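Long-range contacts in catalase (Bacillus pumilus, PDB 4QOO), which catalyses the breakdown of hydrogen peroxide to water and molecular oxygen at a buried haem: residues A[104-109]-A[242-247]; A[110-115]-A[185-190]; A[134-139]-A[176-181]. All blocks are in the same frame, centred on the assembly; numbering follows the deposited sequence.

Contact 1 of 3, residues A[104-109]-A[242-247]; sequences SPETLR and HATRDL. With RCO (resorcinol), chain G.
E106 and T244 meet through a two-pronged bond between a carboxylate and the first turn of a helix. OE1 of E106 accepts from the backbone N of T244 at 2.8 Å, with a nearly straight N-H...O angle (168°), while OE2 of E106 takes the hydroxyl OG1 of T244 at 2.7 Å. Both donors arrive on the syn side of their oxygens, the hydroxyl closer to the carboxylate plane than the amide. With its two oxygens held by one threonine, the carboxylate can hardly rotate, and Y191 adds a hydroxyl to OE2. Here is a familiar principle at work: an acidic group set at the amino end of a helix, where the helix dipole would probably favour its negative charge. E106 gets there with CG anti to its own carbonyl carbon (chi1 -75°) and an extended chain beyond it, crossing T244 at about a right angle.

Packing closes round this polar core. A243 turns its CB toward the loop, 3.5 Å from OE1 of E106. The H242 ring presents an edge to the E106 carbonyl, CE1 lying 3.4 Å from O, and CG2 of T107 comes within 3.7 Å of H242 ND1. NE2 of H242 has a stronger partner in the carbonyl of A189, and OG1 of T107 bonds to Q236.

The contact thus ties the loop joining strands 88-96 and 113-120 of the catalase barrel to the start of helix 242-252. Helix 229-236 lies alongside, I235 touching both T107 and H242, and F240 of the second subunit packs on P105 and L108.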
loop_
_atom_site.group_PDB
_atom_site.type_symbol
_atom_site.label_atom_id
_atom_site.label_comp_id
_atom_site.label_asym_id
_atom_site.label_seq_id
_atom_site.Cartn_x
_atom_site.Cartn_y
_atom_site.Cartn_z
ATOM N N SER A 104 -7.945 20.536 -11.048
ATOM C CA SER A 104 -7.589 21.969 -11.207
ATOM C C SER A 104 -7.860 22.444 -12.612
ATOM O O SER A 104 -7.907 21.672 -13.590
ATOM C CB SER A 104 -6.120 22.176 -10.778
ATOM O OG SER A 104 -5.192 21.474 -11.616
ATOM N N PRO A 105 -8.048 23.756 -12.767
ATOM C CA PRO A 105 -8.357 24.273 -14.099
ATOM C C PRO A 105 -7.199 24.184 -15.128
ATOM O O PRO A 105 -6.013 24.190 -14.782
ATOM C CB PRO A 105 -8.670 25.758 -13.812
ATOM C CG PRO A 105 -9.069 25.795 -12.384
ATOM C CD PRO A 105 -8.142 24.818 -11.735
ATOM N N GLU A 106 -7.583 24.094 -16.389
ATOM C CA GLU A 106 -6.647 23.966 -17.460
ATOM C C GLU A 106 -6.292 25.326 -18.110
ATOM O O GLU A 106 -5.644 25.385 -19.150
ATOM C CB GLU A 106 -7.157 22.946 -18.487
ATOM C CG GLU A 106 -6.992 21.513 -17.979
ATOM C CD GLU A 106 -7.635 20.509 -18.900
ATOM O OE1 GLU A 106 -8.742 20.765 -19.403
ATOM O OE2 GLU A 106 -7.108 19.355 -18.993
ATOM N N THR A 107 -6.753 26.382 -17.454
ATOM C CA THR A 107 -6.553 27.817 -17.837
ATOM C C THR A 107 -5.462 28.483 -16.987
ATOM O O THR A 107 -5.213 29.698 -17.106
ATOM C CB THR A 107 -7.864 28.589 -17.557
ATOM O OG1 THR A 107 -8.361 28.193 -16.303
ATOM C CG2 THR A 107 -8.933 28.319 -18.602
ATOM N N LEU A 108 -4.776 27.718 -16.118
ATOM C CA LEU A 108 -3.670 28.281 -15.322
ATOM C C LEU A 108 -2.363 28.361 -16.128
ATOM O O LEU A 108 -2.120 27.508 -17.005
ATOM C CB LEU A 108 -3.433 27.435 -14.088
ATOM C CG LEU A 108 -4.692 27.117 -13.223
ATOM C CD1 LEU A 108 -4.215 26.375 -11.985
ATOM C CD2 LEU A 108 -5.428 28.393 -12.836
ATOM N N ARG A 109 -1.476 29.317 -15.795
ATOM C CA ARG A 109 -0.110 29.354 -16.326
ATOM C C ARG A 109 0.725 28.167 -15.823
ATOM O O ARG A 109 0.614 27.737 -14.671
ATOM C CB ARG A 109 0.574 30.693 -15.933
ATOM C CG ARG A 109 2.016 30.864 -16.408
ATOM C CD ARG A 109 2.578 32.289 -16.257
ATOM N NE ARG A 109 1.631 33.359 -16.613
ATOM C CZ ARG A 109 1.315 33.744 -17.849
ATOM N NH1 ARG A 109 1.923 33.253 -18.931
ATOM N NH2 ARG A 109 0.405 34.663 -18.007
ATOM N N HIS A 242 -11.412 22.826 -19.991
ATOM C CA HIS A 242 -11.707 23.094 -21.380
ATOM C C HIS A 242 -10.766 22.358 -22.332
ATOM O O HIS A 242 -11.132 22.016 -23.474
ATOM C CB HIS A 242 -11.680 24.575 -21.632
ATOM C CG HIS A 242 -10.295 25.119 -21.833
ATOM N ND1 HIS A 242 -9.406 25.317 -20.794
ATOM C CD2 HIS A 242 -9.646 25.492 -22.959
ATOM C CE1 HIS A 242 -8.267 25.778 -21.280
ATOM N NE2 HIS A 242 -8.370 25.861 -22.596
ATOM N N ALA A 243 -9.525 22.124 -21.921
ATOM C CA ALA A 243 -8.579 21.474 -22.803
ATOM C C ALA A 243 -8.853 19.981 -22.893
ATOM O O ALA A 243 -8.753 19.394 -23.965
ATOM C CB ALA A 243 -7.158 21.718 -22.325
ATOM N N THR A 244 -9.198 19.374 -21.766
ATOM C CA THR A 244 -9.612 17.985 -21.768
ATOM C C THR A 244 -10.862 17.816 -22.685
ATOM O O THR A 244 -10.977 16.863 -23.460
ATOM C CB THR A 244 -9.916 17.505 -20.318
ATOM O OG1 THR A 244 -8.702 17.262 -19.597
ATOM C CG2 THR A 244 -10.671 16.269 -20.332
ATOM N N ARG A 245 -11.824 18.721 -22.543
ATOM C CA ARG A 245 -13.006 18.671 -23.363
ATOM C C ARG A 245 -12.679 18.779 -24.845
ATOM O O ARG A 245 -13.167 17.987 -25.659
ATOM C CB ARG A 245 -13.983 19.787 -22.944
ATOM C CG ARG A 245 -15.346 19.716 -23.597
ATOM C CD ARG A 245 -16.099 21.018 -23.329
ATOM N NE ARG A 245 -16.217 21.321 -21.887
ATOM C CZ ARG A 245 -17.200 20.875 -21.104
ATOM N NH1 ARG A 245 -18.096 20.040 -21.561
ATOM N NH2 ARG A 245 -17.300 21.265 -19.845
ATOM N N ASP A 246 -11.834 19.740 -25.164
ATOM C CA ASP A 246 -11.493 20.050 -26.547
ATOM C C ASP A 246 -10.847 18.851 -27.195
ATOM O O ASP A 246 -11.201 18.484 -28.298
ATOM C CB ASP A 246 -10.569 21.236 -26.580
ATOM C CG ASP A 246 -9.953 21.475 -27.960
ATOM O OD1 ASP A 246 -10.567 22.211 -28.776
ATOM O OD2 ASP A 246 -8.872 20.914 -28.210
ATOM N N LEU A 247 -9.894 18.234 -26.502
ATOM C CA LEU A 247 -9.222 17.064 -27.059
ATOM C C LEU A 247 -10.201 15.928 -27.366
ATOM O O LEU A 247 -10.119 15.337 -28.453
ATOM C CB LEU A 247 -8.105 16.586 -26.137
ATOM C CG LEU A 247 -7.295 15.355 -26.611
ATOM C CD1 LEU A 247 -6.593 15.628 -27.892
ATOM C CD2 LEU A 247 -6.270 14.910 -25.554
HETATM C C1 RCO G . 4.551 27.793 -13.169
HETATM C C2 RCO G . 3.312 28.343 -12.897
HETATM C C3 RCO G . 3.220 29.719 -12.513
HETATM C C4 RCO G . 4.356 30.501 -12.368
HETATM C C5 RCO G . 5.555 29.934 -12.621
HETATM C C6 RCO G . 5.654 28.605 -13.022
HETATM O O1 RCO G . 4.778 26.523 -13.618
HETATM O O3 RCO G . 2.030 30.294 -12.229
#

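Contact 2 of 3, residues A[110-115]-A[185-190]; sequences DPRGFA and EGIPAN. With RCO (resorcinol), chain G; HEM (protoporphyrin IX containing Fe), chain E.
D110 and G186 join the two segments backbone to backbone: N of D110 donates to O of G186 at 3.0 Å, with an N-H...O angle of 160°. This is the one direct hydrogen bond between the segments, made from the loop just before strand 113-120 of the antiparallel catalase barrel to the 3-10 turn that follows helix 175-181. A water stitches the same corner, donating to O of D110 at 2.8 Å and to O of E185 at 2.6 Å.

R112 fills the space beside this tie. A bend at chi2 (56°) folds its chain back, and NH1 donates to O of D110 at 2.8 Å, with that oxygen close to the guanidinium plane. The carbonyls of L108 and E106 take further bonds from NH1 and NH2, so a buried charged group is satisfied largely by main-chain oxygens. P188 rests over one face of the guanidinium, its CD 3.7 Å from CZ of R112 and displaced toward the rim.

The D110 side chain turns the other way. The amides of V98 and I99 hold OD2, while OD1 accepts the hydroxyl O1 of the bound resorcinol at 2.6 Å, and CD of P111 also touches that hydroxyl. Farther along, the strand passes close beside the haem, where CA of G113 lies 3.4 Å from the porphyrin methyl CMD.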
loop_
_atom_site.group_PDB
_atom_site.type_symbol
_atom_site.label_atom_id
_atom_site.label_comp_id
_atom_site.label_asym_id
_atom_site.label_seq_id
_atom_site.Cartn_x
_atom_site.Cartn_y
_atom_site.Cartn_z
ATOM N N ASP A 110 1.468 27.571 -16.723
ATOM C CA ASP A 110 2.257 26.346 -16.421
ATOM C C ASP A 110 2.850 25.885 -17.742
ATOM O O ASP A 110 2.187 25.991 -18.793
ATOM C CB ASP A 110 1.352 25.182 -15.890
ATOM C CG ASP A 110 1.571 24.805 -14.392
ATOM O OD1 ASP A 110 2.478 25.355 -13.664
ATOM O OD2 ASP A 110 0.740 23.904 -13.894
ATOM N N PRO A 111 3.985 25.195 -17.680
ATOM C CA PRO A 111 4.287 24.321 -18.816
ATOM C C PRO A 111 3.204 23.285 -19.022
ATOM O O PRO A 111 2.470 22.988 -18.081
ATOM C CB PRO A 111 5.574 23.625 -18.389
ATOM C CG PRO A 111 6.083 24.428 -17.265
ATOM C CD PRO A 111 4.922 24.973 -16.572
ATOM N N ARG A 112 3.096 22.757 -20.232
ATOM C CA ARG A 112 2.199 21.651 -20.474
ATOM C C ARG A 112 3.025 20.389 -20.806
ATOM O O ARG A 112 3.953 20.441 -21.595
ATOM C CB ARG A 112 1.288 22.002 -21.660
ATOM C CG ARG A 112 -0.103 22.463 -21.269
ATOM C CD ARG A 112 -0.072 23.654 -20.338
ATOM N NE ARG A 112 -1.405 24.171 -20.051
ATOM C CZ ARG A 112 -1.630 25.256 -19.304
ATOM N NH1 ARG A 112 -0.613 25.903 -18.727
ATOM N NH2 ARG A 112 -2.858 25.678 -19.086
ATOM N N GLY A 113 2.671 19.292 -20.156
ATOM C CA GLY A 113 3.225 17.972 -20.513
ATOM C C GLY A 113 2.766 17.487 -21.854
ATOM O O GLY A 113 1.599 17.711 -22.268
ATOM N N PHE A 114 3.644 16.725 -22.488
ATOM C CA PHE A 114 3.450 16.225 -23.828
ATOM C C PHE A 114 4.211 14.917 -23.859
ATOM O O PHE A 114 5.355 14.828 -24.260
ATOM C CB PHE A 114 4.041 17.251 -24.845
ATOM C CG PHE A 114 3.562 17.087 -26.242
ATOM C CD1 PHE A 114 3.557 15.836 -26.884
ATOM C CD2 PHE A 114 3.239 18.207 -27.016
ATOM C CE1 PHE A 114 3.146 15.725 -28.218
ATOM C CE2 PHE A 114 2.822 18.092 -28.321
ATOM C CZ PHE A 114 2.748 16.850 -28.932
ATOM N N ALA A 115 3.560 13.861 -23.368
ATOM C CA ALA A 115 4.205 12.591 -23.107
ATOM C C ALA A 115 3.711 11.596 -24.164
ATOM O O ALA A 115 2.524 11.378 -24.256
ATOM C CB ALA A 115 3.876 12.121 -21.692
ATOM N N GLU A 185 2.561 32.090 -24.084
ATOM C CA GLU A 185 2.666 30.650 -24.327
ATOM C C GLU A 185 2.663 29.920 -22.971
ATOM O O GLU A 185 2.505 28.678 -22.943
ATOM C CB GLU A 185 3.899 30.254 -25.149
ATOM C CG GLU A 185 3.753 28.841 -25.805
ATOM C CD GLU A 185 4.878 28.467 -26.748
ATOM O OE1 GLU A 185 5.678 29.390 -27.127
ATOM O OE2 GLU A 185 4.947 27.251 -27.152
ATOM N N GLY A 186 2.800 30.657 -21.865
ATOM C CA GLY A 186 2.531 30.100 -20.545
ATOM C C GLY A 186 1.109 29.582 -20.339
ATOM O O GLY A 186 0.892 28.727 -19.444
ATOM N N ILE A 187 0.182 29.975 -21.211
ATOM C CA ILE A 187 -1.204 29.426 -21.202
ATOM C C ILE A 187 -1.605 29.072 -22.645
ATOM O O ILE A 187 -2.299 29.841 -23.338
ATOM C CB ILE A 187 -2.249 30.395 -20.617
ATOM C CG1 ILE A 187 -1.754 31.083 -19.313
ATOM C CG2 ILE A 187 -3.576 29.665 -20.404
ATOM C CD1 ILE A 187 -2.641 32.203 -18.827
ATOM N N PRO A 188 -1.237 27.859 -23.094
ATOM C CA PRO A 188 -1.793 27.359 -24.355
ATOM C C PRO A 188 -3.308 27.345 -24.424
ATOM O O PRO A 188 -3.985 27.081 -23.403
ATOM C CB PRO A 188 -1.239 25.938 -24.447
ATOM C CG PRO A 188 -0.028 25.961 -23.559
ATOM C CD PRO A 188 -0.413 26.856 -22.412
ATOM N N ALA A 189 -3.854 27.591 -25.620
ATOM C CA ALA A 189 -5.294 27.696 -25.771
ATOM C C ALA A 189 -5.968 26.350 -25.456
ATOM O O ALA A 189 -7.103 26.322 -24.985
ATOM C CB ALA A 189 -5.654 28.137 -27.181
ATOM N N ASN A 190 -5.266 25.275 -25.822
ATOM C CA ASN A 190 -5.715 23.939 -25.585
ATOM C C ASN A 190 -4.527 23.017 -25.876
ATOM O O ASN A 190 -3.415 23.492 -26.148
ATOM C CB ASN A 190 -6.979 23.648 -26.431
ATOM C CG ASN A 190 -6.734 23.861 -27.887
ATOM O OD1 ASN A 190 -5.855 23.203 -28.467
ATOM N ND2 ASN A 190 -7.464 24.816 -28.500
HETATM C C1 RCO G . 4.551 27.793 -13.169
HETATM C C2 RCO G . 3.312 28.343 -12.897
HETATM C C3 RCO G . 3.220 29.719 -12.513
HETATM C C4 RCO G . 4.356 30.501 -12.368
HETATM C C5 RCO G . 5.555 29.934 -12.621
HETATM C C6 RCO G . 5.654 28.605 -13.022
HETATM O O1 RCO G . 4.778 26.523 -13.618
HETATM O O3 RCO G . 2.030 30.294 -12.229
HETATM C CHA HEM E . 5.625 13.633 -14.631
HETATM C CHB HEM E . 9.706 13.860 -12.088
HETATM C CHC HEM E . 11.409 17.088 -15.357
HETATM C CHD HEM E . 7.632 16.191 -18.229
HETATM C C1A HEM E . 6.571 13.445 -13.657
HETATM C C2A HEM E . 6.369 12.631 -12.510
HETATM C C3A HEM E . 7.518 12.695 -11.784
HETATM C C4A HEM E . 8.425 13.542 -12.497
HETATM C CMA HEM E . 7.822 11.952 -10.494
HETATM C CAA HEM E . 5.114 11.816 -12.201
HETATM C CBA HEM E . 5.038 10.680 -13.262
HETATM C CGA HEM E . 4.034 9.538 -13.021
HETATM O O1A HEM E . 3.774 8.703 -13.919
HETATM O O2A HEM E . 3.512 9.420 -11.892
HETATM C C1B HEM E . 10.511 14.810 -12.777
HETATM C C2B HEM E . 11.805 15.211 -12.313
HETATM C C3B HEM E . 12.263 16.121 -13.187
HETATM C C4B HEM E . 11.245 16.242 -14.255
HETATM C CMB HEM E . 12.549 14.762 -11.085
HETATM C CAB HEM E . 13.574 16.800 -13.184
HETATM C CBB HEM E . 14.559 16.272 -12.458
HETATM C C1C HEM E . 10.545 17.089 -16.448
HETATM C C2C HEM E . 10.871 17.521 -17.730
HETATM C C3C HEM E . 9.783 17.289 -18.526
HETATM C C4C HEM E . 8.811 16.660 -17.754
HETATM C CMC HEM E . 12.134 18.184 -18.150
HETATM C CAC HEM E . 9.679 17.480 -19.937
HETATM C CBC HEM E . 10.788 17.495 -20.613
HETATM C C1D HEM E . 6.799 15.419 -17.419
HETATM C C2D HEM E . 5.488 15.019 -17.924
HETATM C C3D HEM E . 4.907 14.300 -16.929
HETATM C C4D HEM E . 5.883 14.298 -15.811
HETATM C CMD HEM E . 5.021 15.385 -19.320
HETATM C CAD HEM E . 3.532 13.683 -16.981
HETATM C CBD HEM E . 3.591 12.303 -17.690
HETATM C CGD HEM E . 2.200 11.722 -17.674
HETATM O O1D HEM E . 1.402 12.076 -18.587
HETATM O O2D HEM E . 1.893 10.924 -16.721
HETATM N NA HEM E . 7.834 13.965 -13.668
HETATM N NB HEM E . 10.275 15.426 -13.932
HETATM N NC HEM E . 9.337 16.486 -16.528
HETATM N ND HEM E . 7.008 14.974 -16.163
HETATM FE FE HEM E . 8.577 15.183 -15.110
HETATM O O HOH W 1 3.089 26.683 -21.329
#

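Contact 3 of 3, residues A[134-139]-A[176-181]; sequences IFFIRD and HMLTWL. With HEM (protoporphyrin IX containing Fe), chain E; RCO (resorcinol), chain G.
M177 reaches from helix 175-181 to F136 in a Met-aromatic contact, part of the apolar core between that helix and the haem pocket of the catalase fold. Its CB lies 3.6 Å from O of F135. CG, held anti to the backbone N (chi1 -176°), settles over the face of the F136 ring in a CH-pi contact, 3.7 Å from the centroid. The chain then bends, carrying SD almost exactly along the ring normal but at a longer distance, and beside O of I134 at 3.2 Å. Last comes CE, carried onward by a nearly extended chi3 (161°) to lie 3.7 Å from F136 CE1, and it also approaches the F135 ring and P111.

One methionine thus touches three consecutive residues of the loop. F136 answers with its edge as well: CD2 of L181 and CD2 of L178 lie near the ring plane, and L181 CD2 continues on to the bound resorcinol. With F136 cut back to an alanine here, CG of M177 would lose the ring face beneath it and a gap would probably open toward the two leucines. F135 lies between F136 and the haem, with the porphyrin methyl CMC over one face and CD1 of F136 over the other.

I134 packs tightly on the other flank of M177, touching W180 too. A water links the backbones, donating to O of F135 and accepting from N of M177. H176, whose ND1 bonds to the T282 carbonyl, offers its ring face to I134: CD1 sits 3.5 Å from the centroid, 16° off the normal.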
loop_
_atom_site.group_PDB
_atom_site.type_symbol
_atom_site.label_atom_id
_atom_site.label_comp_id
_atom_site.label_asym_id
_atom_site.label_seq_id
_atom_site.Cartn_x
_atom_site.Cartn_y
_atom_site.Cartn_z
ATOM N N ILE A 134 12.794 24.220 -22.949
ATOM C CA ILE A 134 13.849 24.332 -21.919
ATOM C C ILE A 134 13.259 24.139 -20.526
ATOM O O ILE A 134 12.067 23.908 -20.398
ATOM C CB ILE A 134 14.534 25.666 -21.965
ATOM C CG1 ILE A 134 13.487 26.790 -21.971
ATOM C CG2 ILE A 134 15.373 25.812 -23.222
ATOM C CD1 ILE A 134 14.055 28.111 -21.573
ATOM N N PHE A 135 14.085 24.189 -19.512
ATOM C CA PHE A 135 13.605 23.989 -18.161
ATOM C C PHE A 135 14.175 25.043 -17.199
ATOM O O PHE A 135 15.058 25.774 -17.549
ATOM C CB PHE A 135 13.881 22.548 -17.685
ATOM C CG PHE A 135 12.830 22.001 -16.733
ATOM C CD1 PHE A 135 11.530 21.851 -17.140
ATOM C CD2 PHE A 135 13.152 21.678 -15.425
ATOM C CE1 PHE A 135 10.552 21.332 -16.288
ATOM C CE2 PHE A 135 12.192 21.167 -14.566
ATOM C CZ PHE A 135 10.894 21.011 -15.002
ATOM N N PHE A 136 13.582 25.111 -16.007
ATOM C CA PHE A 136 13.933 26.091 -15.006
ATOM C C PHE A 136 15.298 25.798 -14.377
ATOM O O PHE A 136 15.917 26.682 -13.839
ATOM C CB PHE A 136 12.948 26.042 -13.824
ATOM C CG PHE A 136 11.497 26.204 -14.187
ATOM C CD1 PHE A 136 10.692 25.077 -14.414
ATOM C CD2 PHE A 136 10.908 27.441 -14.189
ATOM C CE1 PHE A 136 9.349 25.177 -14.720
ATOM C CE2 PHE A 136 9.551 27.568 -14.479
ATOM C CZ PHE A 136 8.768 26.443 -14.746
ATOM N N ILE A 137 15.684 24.530 -14.335
ATOM C CA ILE A 137 16.817 24.051 -13.553
ATOM C C ILE A 137 17.562 23.018 -14.408
ATOM O O ILE A 137 17.042 22.602 -15.443
ATOM C CB ILE A 137 16.424 23.419 -12.201
ATOM C CG1 ILE A 137 15.349 22.310 -12.385
ATOM C CG2 ILE A 137 15.922 24.477 -11.220
ATOM C CD1 ILE A 137 15.227 21.428 -11.169
ATOM N N ARG A 138 18.814 22.687 -14.020
ATOM C CA ARG A 138 19.706 21.808 -14.810
ATOM C C ARG A 138 20.284 20.605 -14.023
ATOM O O ARG A 138 21.127 19.877 -14.524
ATOM C CB ARG A 138 20.869 22.599 -15.374
ATOM C CG ARG A 138 21.736 23.225 -14.294
ATOM C CD ARG A 138 23.100 23.750 -14.831
ATOM N NE ARG A 138 22.946 24.823 -15.773
ATOM C CZ ARG A 138 23.150 26.132 -15.563
ATOM N NH1 ARG A 138 23.472 26.611 -14.366
ATOM N NH2 ARG A 138 23.030 26.948 -16.582
ATOM N N ASP A 139 19.799 20.397 -12.782
ATOM C CA ASP A 139 20.227 19.305 -11.954
ATOM C C ASP A 139 19.010 18.775 -11.186
ATOM O O ASP A 139 18.318 19.544 -10.546
ATOM C CB ASP A 139 21.329 19.733 -10.975
ATOM C CG ASP A 139 22.043 18.547 -10.321
ATOM O OD1 ASP A 139 21.335 17.623 -9.791
ATOM O OD2 ASP A 139 23.326 18.463 -10.383
ATOM N N HIS A 176 16.004 31.917 -18.513
ATOM C CA HIS A 176 15.560 31.640 -19.885
ATOM C C HIS A 176 14.155 31.057 -19.842
ATOM O O HIS A 176 13.232 31.508 -20.521
ATOM C CB HIS A 176 16.607 30.746 -20.608
ATOM C CG HIS A 176 16.380 30.588 -22.068
ATOM N ND1 HIS A 176 16.940 29.561 -22.803
ATOM C CD2 HIS A 176 15.609 31.284 -22.937
ATOM C CE1 HIS A 176 16.530 29.628 -24.059
ATOM N NE2 HIS A 176 15.703 30.654 -24.160
ATOM N N MET A 177 13.932 30.066 -18.986
ATOM C CA MET A 177 12.589 29.476 -18.884
ATOM C C MET A 177 11.492 30.457 -18.585
ATOM O O MET A 177 10.411 30.434 -19.207
ATOM C CB MET A 177 12.613 28.344 -17.813
ATOM C CG MET A 177 11.316 27.590 -17.691
ATOM S SD MET A 177 10.865 26.651 -19.167
ATOM C CE MET A 177 9.669 25.487 -18.416
ATOM N N LEU A 178 11.731 31.320 -17.605
ATOM C CA LEU A 178 10.718 32.266 -17.172
ATOM C C LEU A 178 10.404 33.232 -18.311
ATOM O O LEU A 178 9.292 33.699 -18.452
ATOM C CB LEU A 178 11.172 32.985 -15.908
ATOM C CG LEU A 178 11.420 32.071 -14.718
ATOM C CD1 LEU A 178 12.116 32.816 -13.621
ATOM C CD2 LEU A 178 10.061 31.564 -14.202
ATOM N N THR A 179 11.394 33.525 -19.165
ATOM C CA THR A 179 11.206 34.415 -20.311
ATOM C C THR A 179 10.230 33.807 -21.361
ATOM O O THR A 179 9.493 34.542 -22.030
ATOM C CB THR A 179 12.593 34.837 -20.870
ATOM O OG1 THR A 179 13.339 35.399 -19.788
ATOM C CG2 THR A 179 12.501 35.825 -21.977
ATOM N N TRP A 180 10.185 32.479 -21.456
ATOM C CA TRP A 180 9.179 31.797 -22.267
ATOM C C TRP A 180 7.852 31.634 -21.536
ATOM O O TRP A 180 6.782 31.884 -22.093
ATOM C CB TRP A 180 9.656 30.375 -22.670
ATOM C CG TRP A 180 10.702 30.224 -23.623
ATOM C CD1 TRP A 180 12.016 30.488 -23.448
ATOM C CD2 TRP A 180 10.570 29.664 -24.961
ATOM N NE1 TRP A 180 12.718 30.125 -24.571
ATOM C CE2 TRP A 180 11.851 29.681 -25.537
ATOM C CE3 TRP A 180 9.474 29.220 -25.736
ATOM C CZ2 TRP A 180 12.097 29.238 -26.844
ATOM C CZ3 TRP A 180 9.725 28.725 -26.994
ATOM C CH2 TRP A 180 11.012 28.762 -27.558
ATOM N N LEU A 181 7.914 31.211 -20.275
ATOM C CA LEU A 181 6.702 30.886 -19.524
ATOM C C LEU A 181 5.826 32.107 -19.239
ATOM O O LEU A 181 4.599 31.976 -19.182
ATOM C CB LEU A 181 7.081 30.220 -18.193
ATOM C CG LEU A 181 5.932 29.765 -17.318
ATOM C CD1 LEU A 181 5.200 28.638 -17.996
ATOM C CD2 LEU A 181 6.514 29.331 -15.984
HETATM C CHA HEM E . 5.625 13.633 -14.631
HETATM C CHB HEM E . 9.706 13.860 -12.088
HETATM C CHC HEM E . 11.409 17.088 -15.357
HETATM C CHD HEM E . 7.632 16.191 -18.229
HETATM C C1A HEM E . 6.571 13.445 -13.657
HETATM C C2A HEM E . 6.369 12.631 -12.510
HETATM C C3A HEM E . 7.518 12.695 -11.784
HETATM C C4A HEM E . 8.425 13.542 -12.497
HETATM C CMA HEM E . 7.822 11.952 -10.494
HETATM C CAA HEM E . 5.114 11.816 -12.201
HETATM C CBA HEM E . 5.038 10.680 -13.262
HETATM C CGA HEM E . 4.034 9.538 -13.021
HETATM O O1A HEM E . 3.774 8.703 -13.919
HETATM O O2A HEM E . 3.512 9.420 -11.892
HETATM C C1B HEM E . 10.511 14.810 -12.777
HETATM C C2B HEM E . 11.805 15.211 -12.313
HETATM C C3B HEM E . 12.263 16.121 -13.187
HETATM C C4B HEM E . 11.245 16.242 -14.255
HETATM C CMB HEM E . 12.549 14.762 -11.085
HETATM C CAB HEM E . 13.574 16.800 -13.184
HETATM C CBB HEM E . 14.559 16.272 -12.458
HETATM C C1C HEM E . 10.545 17.089 -16.448
HETATM C C2C HEM E . 10.871 17.521 -17.730
HETATM C C3C HEM E . 9.783 17.289 -18.526
HETATM C C4C HEM E . 8.811 16.660 -17.754
HETATM C CMC HEM E . 12.134 18.184 -18.150
HETATM C CAC HEM E . 9.679 17.480 -19.937
HETATM C CBC HEM E . 10.788 17.495 -20.613
HETATM C C1D HEM E . 6.799 15.419 -17.419
HETATM C C2D HEM E . 5.488 15.019 -17.924
HETATM C C3D HEM E . 4.907 14.300 -16.929
HETATM C C4D HEM E . 5.883 14.298 -15.811
HETATM C CMD HEM E . 5.021 15.385 -19.320
HETATM C CAD HEM E . 3.532 13.683 -16.981
HETATM C CBD HEM E . 3.591 12.303 -17.690
HETATM C CGD HEM E . 2.200 11.722 -17.674
HETATM O O1D HEM E . 1.402 12.076 -18.587
HETATM O O2D HEM E . 1.893 10.924 -16.721
HETATM N NA HEM E . 7.834 13.965 -13.668
HETATM N NB HEM E . 10.275 15.426 -13.932
HETATM N NC HEM E . 9.337 16.486 -16.528
HETATM N ND HEM E . 7.008 14.974 -16.163
HETATM FE FE HEM E . 8.577 15.183 -15.110
HETATM C C1 RCO G . 4.551 27.793 -13.169
HETATM C C2 RCO G . 3.312 28.343 -12.897
HETATM C C3 RCO G . 3.220 29.719 -12.513
HETATM C C4 RCO G . 4.356 30.501 -12.368
HETATM C C5 RCO G . 5.555 29.934 -12.621
HETATM C C6 RCO G . 5.654 28.605 -13.022
HETATM O O1 RCO G . 4.778 26.523 -13.618
HETATM O O3 RCO G . 2.030 30.294 -12.229
HETATM O O HOH W 2 16.062 28.388 -17.703
#

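In the fold
All three contacts are buried, yet their chemistry shifts with position. Contact 1, edged by the second subunit, relies on a carboxylate and a helix start; contact 2, nearest the centre of the chain, relies on main-chain carbonyls and a buried arginine; contact 3, the largest, is almost wholly apolar. Contacts 1 and 2 take consecutive runs of chain, 104-109 and 110-115, the second leading into strand 113-120, and two side-chain-to-carbonyl bonds join them. Contacts 2 and 3 meet where CD1 of L181 packs on D110 and P111, and R109 NH1 bonds to L181 O between contacts 1 and 3. The resorcinol touches all three; the haem touches contacts 2 and 3.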